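Local coordinates for protein shikimate dehydrogenase (NADP(+)) (Peptoclostridium difficile, PDB 5DZS) that probably catalyses the reversible NADPH-linked reduction of 3-dehydroshikimate to shikimate, a step on the way to chorismate and the aromatic amino acids, at residues F103-M108 with K131-Y136; K144-T149 with K161-D166; I199-D204 with N223-K228. All blocks are in the same frame, centred on the assembly; numbering follows the deposited sequence. Where two conformers were deposited one is given.

Contact 1: F103-M108 with K131-Y136; sequences FGLDSM and KAALTY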
loop_
_atom_site.group_PDB
_atom_site.type_symbol
_atom_site.label_atom_id
_atom_site.label_comp_id
_atom_site.label_asym_id
_atom_site.label_seq_id
_atom_site.Cartn_x
_atom_site.Cartn_y
_atom_site.Cartn_z
ATOM N N PHE B 103 9.835 -3.981 -7.482
ATOM C CA PHE B 103 9.189 -2.794 -8.067
ATOM C C PHE B 103 10.167 -1.838 -8.754
ATOM O O PHE B 103 9.930 -1.416 -9.904
ATOM C CB PHE B 103 8.376 -2.029 -7.016
ATOM C CG PHE B 103 8.003 -0.655 -7.461
ATOM C CD1 PHE B 103 6.834 -0.436 -8.183
ATOM C CD2 PHE B 103 8.852 0.408 -7.237
ATOM C CE1 PHE B 103 6.513 0.837 -8.636
ATOM C CE2 PHE B 103 8.539 1.674 -7.692
ATOM C CZ PHE B 103 7.368 1.886 -8.395
ATOM N N GLY B 104 11.278 -1.530 -8.076
ATOM C CA GLY B 104 12.281 -0.618 -8.610
ATOM C C GLY B 104 12.943 -1.171 -9.860
ATOM O O GLY B 104 13.243 -0.403 -10.788
ATOM N N LEU B 105 13.201 -2.484 -9.884
ATOM C CA LEU B 105 13.799 -3.121 -11.059
ATOM C C LEU B 105 12.832 -3.009 -12.246
ATOM O O LEU B 105 13.227 -2.611 -13.346
ATOM C CB LEU B 105 14.120 -4.596 -10.796
ATOM C CG LEU B 105 15.270 -4.908 -9.832
ATOM C CD1 LEU B 105 15.131 -6.311 -9.254
ATOM C CD2 LEU B 105 16.608 -4.728 -10.532
ATOM N N ASP B 106 11.562 -3.334 -11.997
ATOM C CA ASP B 106 10.547 -3.274 -13.044
ATOM C C ASP B 106 10.530 -1.872 -13.645
ATOM O O ASP B 106 10.532 -1.696 -14.856
ATOM C CB ASP B 106 9.174 -3.620 -12.491
ATOM C CG ASP B 106 8.087 -3.506 -13.531
ATOM O OD1 ASP B 106 8.117 -4.272 -14.506
ATOM O OD2 ASP B 106 7.193 -2.661 -13.366
ATOM N N SER B 107 10.514 -0.879 -12.772
ATOM C CA SER B 107 10.521 0.525 -13.158
ATOM C C SER B 107 11.720 0.906 -14.049
ATOM O O SER B 107 11.546 1.527 -15.121
ATOM C CB SER B 107 10.543 1.369 -11.885
ATOM O OG SER B 107 10.520 2.742 -12.184
ATOM N N MET B 108 12.915 0.522 -13.589
ATOM C CA MET B 108 14.203 0.769 -14.267
ATOM C C MET B 108 14.257 0.122 -15.657
ATOM O O MET B 108 14.744 0.721 -16.615
ATOM C CB MET B 108 15.345 0.215 -13.396
ATOM C CG MET B 108 16.737 0.228 -14.031
ATOM S SD MET B 108 18.022 -0.598 -13.036
ATOM C CE MET B 108 17.447 -2.292 -13.080
ATOM N N LYS B 131 18.049 -11.673 -5.155
ATOM C CA LYS B 131 16.820 -12.460 -5.027
ATOM C C LYS B 131 15.642 -11.767 -5.731
ATOM O O LYS B 131 14.814 -12.422 -6.377
ATOM C CB LYS B 131 16.488 -12.722 -3.548
ATOM C CG LYS B 131 17.414 -13.707 -2.838
ATOM C CD LYS B 131 17.062 -13.824 -1.357
ATOM C CE LYS B 131 17.829 -14.940 -0.669
ATOM N NZ LYS B 131 19.306 -14.765 -0.706
ATOM N N ALA B 132 15.589 -10.446 -5.617
ATOM C CA ALA B 132 14.539 -9.656 -6.259
ATOM C C ALA B 132 14.706 -9.689 -7.761
ATOM O O ALA B 132 13.725 -9.787 -8.494
ATOM C CB ALA B 132 14.568 -8.224 -5.775
ATOM N N ALA B 133 15.952 -9.556 -8.207
ATOM C CA ALA B 133 16.278 -9.596 -9.623
ATOM C C ALA B 133 15.942 -10.960 -10.207
ATOM O O ALA B 133 15.377 -11.047 -11.308
ATOM C CB ALA B 133 17.746 -9.254 -9.846
ATOM N N LEU B 134 16.285 -12.023 -9.481
ATOM C CA LEU B 134 15.939 -13.370 -9.898
ATOM C C LEU B 134 14.414 -13.472 -10.045
ATOM O O LEU B 134 13.919 -13.959 -11.049
ATOM C CB LEU B 134 16.464 -14.396 -8.881
ATOM C CG LEU B 134 16.082 -15.873 -9.060
ATOM C CD1 LEU B 134 17.114 -16.775 -8.383
ATOM C CD2 LEU B 134 14.667 -16.176 -8.560
ATOM N N THR B 135 13.696 -12.993 -9.035
ATOM C CA THR B 135 12.230 -13.035 -9.022
ATOM C C THR B 135 11.660 -12.262 -10.221
ATOM O O THR B 135 10.776 -12.760 -10.936
ATOM C CB THR B 135 11.682 -12.475 -7.687
ATOM O OG1 THR B 135 12.280 -13.175 -6.584
ATOM C CG2 THR B 135 10.168 -12.621 -7.600
ATOM N N TYR B 136 12.178 -11.058 -10.445
ATOM C CA TYR B 136 11.733 -10.231 -11.563
ATOM C C TYR B 136 12.011 -10.889 -12.911
ATOM O O TYR B 136 11.110 -10.982 -13.756
ATOM C CB TYR B 136 12.392 -8.847 -11.509
ATOM C CG TYR B 136 12.136 -8.039 -12.749
ATOM C CD1 TYR B 136 10.922 -7.410 -12.948
ATOM C CD2 TYR B 136 13.104 -7.927 -13.734
ATOM C CE1 TYR B 136 10.682 -6.678 -14.095
ATOM C CE2 TYR B 136 12.876 -7.205 -14.891
ATOM C CZ TYR B 136 11.667 -6.579 -15.067
ATOM O OH TYR B 136 11.448 -5.859 -16.233
#
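Leu105 reaches out of helix 101-111 and sets one methyl, CD1, against the backbone of helix 128-139. Its CB faces the ring of Tyr136 at an oblique angle. CG then lies anti to the carbonyl carbon (chi1 -70°), a setting that carries the branch over to the other helix. At the tip CD1 rests on the backbone where Ala132 joins Ala133: it is 4.0 Å from Ala132 CB, 4.0 Å from Ala133 CB, and only 3.5 Å from Ala133 CA, tighter than an ordinary carbon-carbon contact. Short alanine side chains let the leucine come this close to the main chain. Leu209, predicted to bind NADP(+), and Met235 also touch Leu105.

The two segments cross at -57°, with their axes 9.7 Å apart at closest approach. Helix 128-139 follows the first strand, 120-124, of the Rossmann-type nucleotide-binding domain, and helix 101-111, which begins at Asp101, a predicted shikimate ligand that Ala132 touches, packs against it.

One turn further along, the Tyr136 ring lies with one face over the backbone N of Asp106. Its CE1 is 3.6 Å from Asp106 CA and 3.5 Å from Asp106 OD1. The two side chains cross at about a right angle, the carboxylate plane turned 59° from the ring. Asp106 OD2 is taken by a salt bridge to Lys110, which ties the acid to its own helix.

Contact 2: K144-T149 with K161-D166; sequences KLYVST and KAILID. With SO4 (sulfate ion), chain E.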
loop_
_atom_site.group_PDB
_atom_site.type_symbol
_atom_site.label_atom_id
_atom_site.label_comp_id
_atom_site.label_asym_id
_atom_site.label_seq_id
_atom_site.Cartn_x
_atom_site.Cartn_y
_atom_site.Cartn_z
ATOM N N LYS B 144 16.875 -18.090 -19.939
ATOM C CA LYS B 144 17.948 -18.728 -19.186
ATOM C C LYS B 144 18.449 -17.740 -18.137
ATOM O O LYS B 144 18.761 -16.612 -18.484
ATOM C CB LYS B 144 19.087 -19.052 -20.156
ATOM C CG LYS B 144 20.215 -19.922 -19.617
ATOM C CD LYS B 144 19.816 -21.384 -19.521
ATOM C CE LYS B 144 21.038 -22.258 -19.295
ATOM N NZ LYS B 144 20.700 -23.697 -19.152
ATOM N N LEU B 145 18.524 -18.164 -16.875
ATOM C CA LEU B 145 19.012 -17.297 -15.784
ATOM C C LEU B 145 20.108 -17.956 -14.942
ATOM O O LEU B 145 19.920 -19.056 -14.402
ATOM C CB LEU B 145 17.862 -16.890 -14.858
ATOM C CG LEU B 145 18.253 -15.946 -13.713
ATOM C CD1 LEU B 145 18.782 -14.619 -14.247
ATOM C CD2 LEU B 145 17.083 -15.709 -12.775
ATOM N N TYR B 146 21.250 -17.278 -14.842
ATOM C CA TYR B 146 22.359 -17.728 -14.014
ATOM C C TYR B 146 22.559 -16.719 -12.883
ATOM O O TYR B 146 22.312 -15.528 -13.057
ATOM C CB TYR B 146 23.670 -17.774 -14.797
ATOM C CG TYR B 146 23.705 -18.618 -16.061
ATOM C CD1 TYR B 146 23.320 -18.081 -17.286
ATOM C CD2 TYR B 146 24.201 -19.916 -16.044
ATOM C CE1 TYR B 146 23.376 -18.827 -18.454
ATOM C CE2 TYR B 146 24.269 -20.671 -17.209
ATOM C CZ TYR B 146 23.853 -20.121 -18.406
ATOM O OH TYR B 146 23.922 -20.872 -19.562
ATOM N N VAL B 147 23.005 -17.205 -11.732
ATOM C CA VAL B 147 23.368 -16.346 -10.608
ATOM C C VAL B 147 24.791 -16.754 -10.253
ATOM O O VAL B 147 25.041 -17.927 -9.969
ATOM C CB VAL B 147 22.440 -16.522 -9.397
ATOM C CG1 VAL B 147 22.911 -15.654 -8.240
ATOM C CG2 VAL B 147 21.012 -16.171 -9.776
ATOM N N SER B 148 25.720 -15.804 -10.311
ATOM C CA SER B 148 27.140 -16.082 -10.043
ATOM C C SER B 148 27.556 -15.720 -8.624
ATOM O O SER B 148 27.240 -14.638 -8.136
ATOM C CB SER B 148 28.019 -15.324 -11.036
ATOM O OG SER B 148 29.366 -15.754 -10.946
ATOM N N THR B 149 28.276 -16.631 -7.975
ATOM C CA THR B 149 28.746 -16.436 -6.606
ATOM C C THR B 149 30.223 -16.824 -6.537
ATOM O O THR B 149 30.698 -17.605 -7.368
ATOM C CB THR B 149 27.902 -17.268 -5.610
ATOM O OG1 THR B 149 28.281 -16.958 -4.264
ATOM C CG2 THR B 149 28.050 -18.770 -5.866
ATOM N N LYS B 161 14.876 -23.043 -11.577
ATOM C CA LYS B 161 15.127 -22.633 -12.957
ATOM C C LYS B 161 16.438 -21.843 -13.062
ATOM O O LYS B 161 17.107 -21.883 -14.094
ATOM C CB LYS B 161 13.960 -21.801 -13.490
ATOM C CG LYS B 161 14.159 -21.272 -14.902
ATOM C CD LYS B 161 12.909 -20.581 -15.424
ATOM C CE LYS B 161 13.167 -19.905 -16.762
ATOM N NZ LYS B 161 13.649 -20.863 -17.796
ATOM N N ALA B 162 16.795 -21.125 -12.000
ATOM C CA ALA B 162 18.042 -20.359 -11.983
ATOM C C ALA B 162 19.233 -21.296 -11.756
ATOM O O ALA B 162 19.154 -22.224 -10.949
ATOM C CB ALA B 162 17.993 -19.292 -10.902
ATOM N N ILE B 163 20.328 -21.056 -12.470
ATOM C CA ILE B 163 21.523 -21.896 -12.354
ATOM C C ILE B 163 22.628 -21.205 -11.552
ATOM O O ILE B 163 23.094 -20.127 -11.911
ATOM C CB ILE B 163 22.071 -22.274 -13.745
ATOM C CG1 ILE B 163 20.946 -22.856 -14.601
ATOM C CG2 ILE B 163 23.234 -23.254 -13.618
ATOM C CD1 ILE B 163 21.338 -23.111 -16.033
ATOM N N LEU B 164 23.046 -21.847 -10.468
ATOM C CA LEU B 164 24.102 -21.309 -9.630
ATOM C C LEU B 164 25.445 -21.641 -10.268
ATOM O O LEU B 164 25.724 -22.809 -10.574
ATOM C CB LEU B 164 24.034 -21.915 -8.226
ATOM C CG LEU B 164 25.046 -21.359 -7.219
ATOM C CD1 LEU B 164 24.701 -19.919 -6.863
ATOM C CD2 LEU B 164 25.098 -22.223 -5.965
ATOM N N ILE B 165 26.262 -20.611 -10.483
ATOM C CA ILE B 165 27.594 -20.774 -11.058
ATOM C C ILE B 165 28.605 -19.968 -10.264
ATOM O O ILE B 165 28.229 -19.155 -9.419
ATOM C CB ILE B 165 27.658 -20.297 -12.530
ATOM C CG1 ILE B 165 27.340 -18.794 -12.631
ATOM C CG2 ILE B 165 26.704 -21.114 -13.393
ATOM C CD1 ILE B 165 27.502 -18.225 -14.023
ATOM N N ASP B 166 29.888 -20.218 -10.520
ATOM C CA ASP B 166 30.951 -19.422 -9.909
ATOM C C ASP B 166 31.566 -18.569 -11.016
ATOM O O ASP B 166 31.224 -18.732 -12.188
ATOM C CB ASP B 166 31.987 -20.268 -9.146
ATOM C CG ASP B 166 32.783 -21.194 -10.038
ATOM O OD1 ASP B 166 32.890 -20.958 -11.259
ATOM O OD2 ASP B 166 33.335 -22.168 -9.490
HETATM S S SO4 E . 28.729 -13.348 -4.109
HETATM O O1 SO4 E . 28.847 -13.133 -5.569
HETATM O O2 SO4 E . 30.046 -13.774 -3.585
HETATM O O3 SO4 E . 28.303 -12.086 -3.458
HETATM O O4 SO4 E . 27.722 -14.394 -3.823
#
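Tyr146 and Ile163 stand side by side on the same face of the sheet and point the same way, a pairing set by the register of two parallel strands. The ring carbon CD2 of Tyr146 comes to 3.9 Å from Ile163 CB. Two residues on, Ile165 approaches the tyrosine at a slant: its CG2 is 3.8 Å from the same CD2, while its CD1 methyl packs against Tyr146 CB. Ile163 CB and Ile165 CG2 both come at the ring obliquely. The far end of Ile163, CD1, is crossed by Lys144, whose chain bends at chi2 and brings CE to 3.4 Å from that methyl, a tight carbon contact.

Strand 163-166 is one of the two outermost strands of the six-stranded parallel sheet, and 144-149 is the next one in, bonded on its other side to strand 120-124; this is the Rossmann-type half of the enzyme. Four main-chain hydrogen bonds join the pair, alternating in direction, from Ile163 N to Leu145 O at 2.8 Å through to Thr149 N to Ile165 O.

On the opposite face, Leu145 CD2 meets Ala162 CB, and Leu134 of helix 128-139 covers Ala162. Further along that face Leu164 and Thr149 lie across each other, with Leu164 CD1 3.7 Å from Thr149 CG2. With Thr149 OG1 anti to its own N (chi1 -174°), CG2 is left to meet the leucine and OG1 to reach the sulfate, where it donates to O4 at 2.7 Å; Thr126 OG1 also bonds the ion, probably a crystallisation component. Back on the tyrosine side, Ser148 OG is buried with no polar partner in the model.

Contact 3: I199-D204 with N223-K228; sequences IIQNFD and NSMGKK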
loop_
_atom_site.group_PDB
_atom_site.type_symbol
_atom_site.label_atom_id
_atom_site.label_comp_id
_atom_site.label_asym_id
_atom_site.label_seq_id
_atom_site.Cartn_x
_atom_site.Cartn_y
_atom_site.Cartn_z
ATOM N N ILE B 199 34.718 -11.043 -19.658
ATOM C CA ILE B 199 33.364 -11.518 -19.355
ATOM C C ILE B 199 32.358 -10.481 -19.855
ATOM O O ILE B 199 31.350 -10.830 -20.471
ATOM C CB ILE B 199 33.167 -11.785 -17.845
ATOM C CG1 ILE B 199 33.954 -13.036 -17.425
ATOM C CG2 ILE B 199 31.677 -11.956 -17.502
ATOM C CD1 ILE B 199 33.986 -13.272 -15.925
ATOM N N ILE B 200 32.649 -9.204 -19.614
ATOM C CA ILE B 200 31.763 -8.126 -20.062
ATOM C C ILE B 200 31.588 -8.160 -21.575
ATOM O O ILE B 200 30.519 -7.866 -22.103
ATOM C CB ILE B 200 32.277 -6.740 -19.623
ATOM C CG1 ILE B 200 32.193 -6.634 -18.095
ATOM C CG2 ILE B 200 31.440 -5.639 -20.266
ATOM C CD1 ILE B 200 32.749 -5.353 -17.508
ATOM N N GLN B 201 32.640 -8.551 -22.273
ATOM C CA GLN B 201 32.577 -8.624 -23.720
ATOM C C GLN B 201 31.515 -9.622 -24.217
ATOM O O GLN B 201 31.004 -9.466 -25.319
ATOM C CB GLN B 201 33.951 -8.985 -24.265
ATOM C CG GLN B 201 34.087 -8.843 -25.765
ATOM C CD GLN B 201 35.519 -9.010 -26.207
ATOM O OE1 GLN B 201 36.417 -9.169 -25.377
ATOM N NE2 GLN B 201 35.749 -8.967 -27.515
ATOM N N ASN B 202 31.154 -10.609 -23.389
ATOM C CA ASN B 202 30.177 -11.635 -23.793
ATOM C C ASN B 202 28.701 -11.279 -23.577
ATOM O O ASN B 202 27.833 -12.142 -23.736
ATOM C CB ASN B 202 30.484 -12.972 -23.090
ATOM C CG ASN B 202 31.821 -13.563 -23.497
ATOM O OD1 ASN B 202 32.336 -13.291 -24.586
ATOM N ND2 ASN B 202 32.379 -14.404 -22.630
ATOM N N PHE B 203 28.419 -10.026 -23.230
ATOM C CA PHE B 203 27.042 -9.580 -22.993
ATOM C C PHE B 203 26.748 -8.319 -23.786
ATOM O O PHE B 203 27.670 -7.602 -24.170
ATOM C CB PHE B 203 26.784 -9.403 -21.481
ATOM C CG PHE B 203 26.842 -10.701 -20.737
ATOM C CD1 PHE B 203 28.061 -11.229 -20.339
ATOM C CD2 PHE B 203 25.691 -11.443 -20.514
ATOM C CE1 PHE B 203 28.128 -12.460 -19.704
ATOM C CE2 PHE B 203 25.749 -12.666 -19.872
ATOM C CZ PHE B 203 26.970 -13.177 -19.468
ATOM N N ASP B 204 25.466 -8.086 -24.059
ATOM C CA ASP B 204 25.009 -6.917 -24.821
ATOM C C ASP B 204 24.557 -5.748 -23.948
ATOM O O ASP B 204 24.698 -4.587 -24.340
ATOM C CB ASP B 204 23.823 -7.301 -25.715
ATOM C CG ASP B 204 24.199 -8.263 -26.819
ATOM O OD1 ASP B 204 25.365 -8.256 -27.274
ATOM O OD2 ASP B 204 23.306 -9.018 -27.256
ATOM N N ASN B 223 30.682 0.850 -21.501
ATOM C CA ASN B 223 30.546 1.960 -22.438
ATOM C C ASN B 223 31.676 2.014 -23.457
ATOM O O ASN B 223 31.459 2.430 -24.591
ATOM C CB ASN B 223 30.454 3.294 -21.692
ATOM C CG ASN B 223 29.102 3.499 -21.039
ATOM O OD1 ASN B 223 28.065 3.196 -21.631
ATOM N ND2 ASN B 223 29.102 4.038 -19.827
ATOM N N SER B 224 32.872 1.583 -23.058
ATOM C CA SER B 224 34.029 1.599 -23.963
ATOM C C SER B 224 33.854 0.605 -25.115
ATOM O O SER B 224 34.488 0.740 -26.159
ATOM C CB SER B 224 35.327 1.301 -23.205
ATOM O OG SER B 224 35.382 -0.046 -22.769
ATOM N N MET B 225 32.992 -0.392 -24.916
ATOM C CA MET B 225 32.716 -1.395 -25.946
ATOM C C MET B 225 31.414 -1.093 -26.687
ATOM O O MET B 225 30.940 -1.916 -27.473
ATOM C CB MET B 225 32.590 -2.776 -25.317
ATOM C CG MET B 225 33.807 -3.247 -24.555
ATOM S SD MET B 225 33.463 -4.867 -23.851
ATOM C CE MET B 225 35.023 -5.217 -23.070
ATOM N N GLY B 226 30.837 0.078 -26.434
ATOM C CA GLY B 226 29.584 0.457 -27.074
ATOM C C GLY B 226 28.400 -0.379 -26.615
ATOM O O GLY B 226 27.377 -0.440 -27.300
ATOM N N LYS B 227 28.527 -1.025 -25.457
ATOM C CA LYS B 227 27.436 -1.845 -24.937
ATOM C C LYS B 227 26.386 -0.939 -24.336
ATOM O O LYS B 227 26.664 0.223 -24.041
ATOM C CB LYS B 227 27.944 -2.835 -23.877
ATOM C CG LYS B 227 28.997 -3.817 -24.380
ATOM C CD LYS B 227 28.464 -4.706 -25.499
ATOM C CE LYS B 227 29.542 -5.593 -26.117
ATOM N NZ LYS B 227 30.115 -6.586 -25.170
ATOM N N LYS B 228 25.170 -1.459 -24.189
ATOM C CA LYS B 228 24.085 -0.708 -23.559
ATOM C C LYS B 228 24.313 -0.772 -22.050
ATOM O O LYS B 228 24.533 -1.849 -21.506
ATOM C CB LYS B 228 22.722 -1.291 -23.949
ATOM C CG LYS B 228 21.525 -0.552 -23.372
ATOM C CD LYS B 228 20.223 -1.072 -23.967
ATOM C CE LYS B 228 18.996 -0.529 -23.244
ATOM N NZ LYS B 228 18.953 0.957 -23.170
#
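Lys227 reaches from the end of helix 217-224 to the carbonyls of Gln201 and Phe203, in the turn after helix 197-200. A Schellman motif ends helix 217-224: Gly226, at positive phi, is its C-prime residue, with Gly226 N bonded to Asn223 O. The facing turn is a type I beta turn from Ile200 to Phe203. Both lead into neighbouring strands, 228-230 and 205-208, at one edge of the parallel sheet.

Apolar contact comes from Met225, whose extended chain carries its sulphur to 3.9 Å from Gln201 CA. SD also reaches Ile200 CG2, the two side chains crossing at about a right angle, and Met225 CE lies 4.1 Å from Gln201 CB.

Between main chains there is one hydrogen bond, from Lys228 N to Asp204 O at 3.2 Å, received in the carbonyl plane.

The amine of Lys227 supplies the remaining bonds. Bends at chi2 (-62°) and chi4 swing it into the turn, where two carbonyls grip it differently. Lys227 NZ approaches Phe203 O nearly end-on, at 2.8 Å with a C=O...N angle of 165°. Gln201 O, by contrast, is met by Lys227 NZ at 3.0 Å from above the carbonyl plane, 50° out of it.

In the fold
Contact 2 is part of the parallel sheet of the nucleotide-binding half, contact 3 lies near the sheet's other edge, and contact 1 reaches it through helix 128-139. Contacts 1 and 2 touch directly: Leu134, on the side of helix 128-139 turned away from helix 101-111, puts CD1 3.7 Å from Ala162 CB and CG 3.9 Å from Leu145 CD2. Helix 128-139 thus lies between helix 101-111 and strands 144-149 and 163-166. The centre of contact 3 is about 22 Å from that of contact 1 and 20 Å from that of contact 2, without touching either. Contact 1 is closest to the predicted sites: the side chain of Ala132 is about 3 Å from that of Asp101, and the side chain of Leu105 about 4 Å from that of Leu209.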